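Local coordinates for ABC-type amino acid transport system, periplasmic component (Caldanaerobacter subterraneus subsp. tengcongensis MB4, PDB 4YMX), which binds arginine as the substrate-binding protein of an amino acid ABC transporter, at residues K170-N173 with D177-M180; D66-N71 with D251-K256. All coordinates share one frame; numbering follows the deposited sequence.

Contact 1: K170-N173 with D177-M180; sequences KQLN and DEFM
The flat carboxylates of Asp-177 and Glu-178 stand farther from Leu-172 than the methylenes that carry them, and it is these methylenes that the leucine touches. Leu-172 CD1 lies 3.8 Å from Asp-177 CB, the two side chains crossing at a slant. Against Glu-178 the leucine runs the other way: its CB is 3.7 Å from Glu-178 CG, and the branch carbon Leu-172 CG is 3.8 Å from the same Glu-178 CG. Leu-172 CD2 comes within 4.0 Å of Glu-178 CG. Both Leu-172 and Glu-178 set CG beside their own backbone N (chi1 -75° and -60°), and the glutamate then runs on extended, which carries its carboxylate past the leucine. The contact lies within a beta-alpha-beta crossover: strand 168-172, an outer strand of a mixed sheet, leads into helix 175-183, which leads to strand 189-193 two places away in the same sheet. Glu-178 also touches Ala-150 and Gln-152 of the strand between them and Ile-190 of the last one, while Lys-170 NZ forms a salt bridge to Asp-181 on the same helix. With an alanine in place of Leu-172, the Asp-177 CB and Glu-178 CG methylenes would probably lose most of their leucine cover, opening a gap between the strand and the first turn of the helix. The strand and helix meet here through aliphatic carbon, with no polar bond between the two segments; if ionised, the buried Glu-178, about 7 Å from the bound arginine by its side chain, may add to the negative potential near that cationic ligand.

Contact 2: D66-N71 with D251-K256; sequences DIDIAN and DKLVDK
Helix-to-helix packing joins Asp-68 of helix 65-77 to Leu-253 and Lys-256 of helix 249-258, the last helix of the chain. Asp-68 OD2 carries the polar part: Lys-256 NZ donates to it at 2.8 Å in a salt bridge. The ammonium comes in on the syn side of that oxygen, 22° out of the carboxylate plane, and favours one branch, since Asp-68 OD1 stays 3.7 Å from Lys-256 NZ. Lys-256 reaches across as a fully extended chain, with CG anti to the backbone N (chi1 170°), and meets the aspartate from the opposite direction. Leu-253 lies against the aspartate: its CD2 is 3.4 Å from Asp-68 OD2, flanking the oxygen that takes the ion pair, and its methyls pack on Asp-68 CB, CD2 at 3.8 Å and CD1 at 4.0 Å. Helix 65-77 packs on strands 38-43 and 80-85 (Ile-67 on Met-41 and Ile-83), and the last helix returns to lie beside it, as in the two-lobed proteins of this family; the segments are 180 residues apart at their nearest ends. Trp-257, next after Lys-256, donates from NE1 to the same Asp-68 OD2, so one carboxylate oxygen takes two donors from the last helix. Two residues before Asp-68, on the same helix, Asp-66 OD2 accepts a hydrogen bond from the backbone N of Gly-106, a residue of the arginine pocket.

The two contacts lie on opposite sides of the chain's centre, with centres 27 Å apart and nearest atoms about 14 Å apart, and they share no helix or strand. Contact 1 is local, packing a strand against the helix that follows it; contact 2 joins two helices distant in sequence. Each is partly buried, with one residue in the interior: the acid Glu-178 in contact 1, the leucine Leu-253 in contact 2. Their chemistry differs accordingly. Contact 1 is purely aliphatic although two of its three partners are acids, whereas contact 2 pairs leucine methyls on an aspartate with an ion pair whose lysine is exposed at the surface.

Contact 1: K170-N173 with D177-M180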
loop_
_atom_site.group_PDB
_atom_site.type_symbol
_atom_site.label_atom_id
_atom_site.label_comp_id
_atom_site.label_asym_id
_atom_site.label_seq_id
_atom_site.Cartn_x
_atom_site.Cartn_y
_atom_site.Cartn_z
ATOM N N LYS A 170 -13.112 -5.439 11.412
ATOM C CA LYS A 170 -12.663 -4.309 12.222
ATOM C C LYS A 170 -11.931 -3.363 11.276
ATOM O O LYS A 170 -10.853 -3.690 10.761
ATOM C CB LYS A 170 -11.745 -4.759 13.355
ATOM C CG LYS A 170 -11.448 -3.645 14.369
ATOM C CD LYS A 170 -10.580 -4.147 15.512
ATOM C CE LYS A 170 -10.508 -3.128 16.655
ATOM N NZ LYS A 170 -9.914 -1.828 16.220
ATOM N N GLN A 171 -12.525 -2.200 11.033
ATOM C CA GLN A 171 -12.076 -1.307 9.970
ATOM C C GLN A 171 -11.243 -0.165 10.520
ATOM O O GLN A 171 -11.697 0.583 11.391
ATOM C CB GLN A 171 -13.292 -0.776 9.205
ATOM C CG GLN A 171 -13.988 -1.883 8.422
ATOM C CD GLN A 171 -15.382 -1.517 7.973
ATOM O OE1 GLN A 171 -16.302 -1.418 8.784
ATOM N NE2 GLN A 171 -15.551 -1.325 6.673
ATOM N N LEU A 172 -10.024 -0.028 10.005
ATOM C CA LEU A 172 -9.089 0.988 10.490
ATOM C C LEU A 172 -8.666 1.955 9.385
ATOM O O LEU A 172 -8.523 1.569 8.221
ATOM C CB LEU A 172 -7.830 0.310 11.056
ATOM C CG LEU A 172 -7.902 -0.376 12.428
ATOM C CD1 LEU A 172 -8.390 0.592 13.506
ATOM C CD2 LEU A 172 -8.757 -1.646 12.400
ATOM N N ASN A 173 -8.430 3.207 9.760
ATOM C CA ASN A 173 -7.861 4.173 8.829
ATOM C C ASN A 173 -6.438 3.826 8.416
ATOM O O ASN A 173 -6.089 3.938 7.246
ATOM C CB ASN A 173 -7.869 5.573 9.439
ATOM C CG ASN A 173 -9.262 6.137 9.573
ATOM O OD1 ASN A 173 -10.166 5.766 8.825
ATOM N ND2 ASN A 173 -9.442 7.036 10.533
ATOM N N ASP A 177 -2.554 0.814 13.197
ATOM C CA ASP A 177 -3.546 0.476 14.214
ATOM C C ASP A 177 -4.031 -0.961 14.125
ATOM O O ASP A 177 -4.415 -1.554 15.132
ATOM C CB ASP A 177 -4.705 1.469 14.176
ATOM C CG ASP A 177 -4.282 2.835 14.631
ATOM O OD1 ASP A 177 -3.782 2.946 15.772
ATOM O OD2 ASP A 177 -4.397 3.793 13.841
ATOM N N GLU A 178 -3.986 -1.539 12.930
ATOM C CA GLU A 178 -4.336 -2.943 12.754
ATOM C C GLU A 178 -3.351 -3.832 13.489
ATOM O O GLU A 178 -3.736 -4.819 14.117
ATOM C CB GLU A 178 -4.368 -3.291 11.267
ATOM C CG GLU A 178 -5.387 -2.464 10.493
ATOM C CD GLU A 178 -5.247 -2.630 9.001
ATOM O OE1 GLU A 178 -5.120 -3.785 8.526
ATOM O OE2 GLU A 178 -5.247 -1.595 8.294
ATOM N N PHE A 179 -2.071 -3.487 13.406
ATOM C CA PHE A 179 -1.063 -4.249 14.121
ATOM C C PHE A 179 -1.157 -4.071 15.628
ATOM O O PHE A 179 -0.956 -5.033 16.380
ATOM C CB PHE A 179 0.333 -3.946 13.574
ATOM C CG PHE A 179 0.622 -4.673 12.293
ATOM C CD1 PHE A 179 1.224 -5.917 12.325
ATOM C CD2 PHE A 179 0.225 -4.142 11.066
ATOM C CE1 PHE A 179 1.467 -6.616 11.152
ATOM C CE2 PHE A 179 0.465 -4.831 9.887
ATOM C CZ PHE A 179 1.087 -6.074 9.937
ATOM N N MET A 180 -1.508 -2.867 16.073
ATOM C CA MET A 180 -1.747 -2.653 17.493
ATOM C C MET A 180 -2.942 -3.482 17.973
ATOM O O MET A 180 -2.906 -4.062 19.061
ATOM C CB MET A 180 -1.941 -1.164 17.792
ATOM C CG MET A 180 -0.657 -0.356 17.643
ATOM S SD MET A 180 -0.963 1.422 17.486
ATOM C CE MET A 180 -1.689 1.782 19.081
#

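Contact 2: D66-N71 with D251-K256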
loop_
_atom_site.group_PDB
_atom_site.type_symbol
_atom_site.label_atom_id
_atom_site.label_comp_id
_atom_site.label_asym_id
_atom_site.label_seq_id
_atom_site.Cartn_x
_atom_site.Cartn_y
_atom_site.Cartn_z
ATOM N N ASP A 66 7.929 3.861 -3.014
ATOM C CA ASP A 66 7.020 4.768 -3.709
ATOM C C ASP A 66 7.535 6.193 -3.723
ATOM O O ASP A 66 7.278 6.940 -4.676
ATOM C CB ASP A 66 5.622 4.750 -3.090
ATOM C CG ASP A 66 4.826 3.505 -3.456
ATOM O OD1 ASP A 66 5.255 2.729 -4.326
ATOM O OD2 ASP A 66 3.728 3.331 -2.893
ATOM N N ILE A 67 8.237 6.585 -2.668
ATOM C CA ILE A 67 8.800 7.932 -2.612
ATOM C C ILE A 67 9.960 8.086 -3.601
ATOM O O ILE A 67 10.094 9.126 -4.251
ATOM C CB ILE A 67 9.267 8.307 -1.201
ATOM C CG1 ILE A 67 8.150 8.066 -0.186
ATOM C CG2 ILE A 67 9.747 9.758 -1.167
ATOM C CD1 ILE A 67 6.812 8.661 -0.550
ATOM N N ASP A 68 10.788 7.056 -3.731
ATOM C CA ASP A 68 11.846 7.102 -4.729
ATOM C C ASP A 68 11.263 7.232 -6.132
ATOM O O ASP A 68 11.791 7.979 -6.962
ATOM C CB ASP A 68 12.762 5.889 -4.622
ATOM C CG ASP A 68 13.609 5.911 -3.364
ATOM O OD1 ASP A 68 13.646 6.944 -2.657
ATOM O OD2 ASP A 68 14.246 4.877 -3.080
ATOM N N ILE A 69 10.164 6.532 -6.396
ATOM C CA ILE A 69 9.523 6.636 -7.703
ATOM C C ILE A 69 8.971 8.051 -7.894
ATOM O O ILE A 69 9.136 8.663 -8.956
ATOM C CB ILE A 69 8.404 5.581 -7.869
ATOM C CG1 ILE A 69 9.023 4.179 -7.891
ATOM C CG2 ILE A 69 7.591 5.841 -9.127
ATOM C CD1 ILE A 69 8.008 3.047 -7.879
ATOM N N ALA A 70 8.329 8.580 -6.854
ATOM C CA ALA A 70 7.804 9.943 -6.911
ATOM C C ALA A 70 8.887 10.955 -7.207
ATOM O O ALA A 70 8.684 11.881 -8.005
ATOM C CB ALA A 70 7.144 10.291 -5.627
ATOM N N ASN A 71 10.041 10.793 -6.572
ATOM C CA ASN A 71 11.125 11.728 -6.817
ATOM C C ASN A 71 11.685 11.614 -8.229
ATOM O O ASN A 71 12.098 12.624 -8.809
ATOM C CB ASN A 71 12.199 11.635 -5.738
ATOM C CG ASN A 71 11.876 12.505 -4.550
ATOM O OD1 ASN A 71 11.830 13.731 -4.661
ATOM N ND2 ASN A 71 11.646 11.881 -3.410
ATOM N N ASP A 251 15.942 -1.678 -10.665
ATOM C CA ASP A 251 16.504 -2.810 -9.949
ATOM C C ASP A 251 17.292 -2.374 -8.720
ATOM O O ASP A 251 17.270 -3.053 -7.695
ATOM C CB ASP A 251 17.374 -3.648 -10.880
ATOM C CG ASP A 251 16.572 -4.305 -11.970
ATOM O OD1 ASP A 251 15.560 -4.960 -11.651
ATOM O OD2 ASP A 251 16.945 -4.147 -13.149
ATOM N N LYS A 252 17.978 -1.236 -8.821
ATOM C CA LYS A 252 18.669 -0.658 -7.670
ATOM C C LYS A 252 17.668 -0.318 -6.555
ATOM O O LYS A 252 17.902 -0.615 -5.381
ATOM C CB LYS A 252 19.478 0.577 -8.092
ATOM C CG LYS A 252 20.381 1.143 -7.010
ATOM C CD LYS A 252 21.183 2.338 -7.512
ATOM C CE LYS A 252 21.993 2.956 -6.383
ATOM N NZ LYS A 252 23.016 3.906 -6.897
ATOM N N LEU A 253 16.535 0.271 -6.923
ATOM C CA LEU A 253 15.508 0.609 -5.934
ATOM C C LEU A 253 14.899 -0.635 -5.292
ATOM O O LEU A 253 14.650 -0.666 -4.081
ATOM C CB LEU A 253 14.407 1.469 -6.562
ATOM C CG LEU A 253 14.839 2.833 -7.095
ATOM C CD1 LEU A 253 13.659 3.571 -7.706
ATOM C CD2 LEU A 253 15.496 3.671 -6.009
ATOM N N VAL A 254 14.658 -1.661 -6.099
ATOM C CA VAL A 254 14.073 -2.889 -5.590
ATOM C C VAL A 254 15.028 -3.568 -4.613
ATOM O O VAL A 254 14.608 -4.023 -3.550
ATOM C CB VAL A 254 13.695 -3.828 -6.744
ATOM C CG1 VAL A 254 13.336 -5.205 -6.221
ATOM C CG2 VAL A 254 12.545 -3.229 -7.544
ATOM N N ASP A 255 16.311 -3.603 -4.954
ATOM C CA ASP A 255 17.305 -4.176 -4.047
ATOM C C ASP A 255 17.313 -3.469 -2.702
ATOM O O ASP A 255 17.352 -4.100 -1.649
ATOM C CB ASP A 255 18.697 -4.086 -4.662
ATOM C CG ASP A 255 19.023 -5.276 -5.518
ATOM O OD1 ASP A 255 18.216 -6.227 -5.536
ATOM O OD2 ASP A 255 20.092 -5.262 -6.165
ATOM N N LYS A 256 17.260 -2.148 -2.760
ATOM C CA LYS A 256 17.337 -1.285 -1.593
ATOM C C LYS A 256 16.158 -1.487 -0.637
ATOM O O LYS A 256 16.336 -1.502 0.585
ATOM C CB LYS A 256 17.410 0.170 -2.074
ATOM C CG LYS A 256 17.269 1.264 -1.032
ATOM C CD LYS A 256 17.055 2.608 -1.744
ATOM C CE LYS A 256 16.963 3.779 -0.781
ATOM N NZ LYS A 256 16.617 5.024 -1.522
#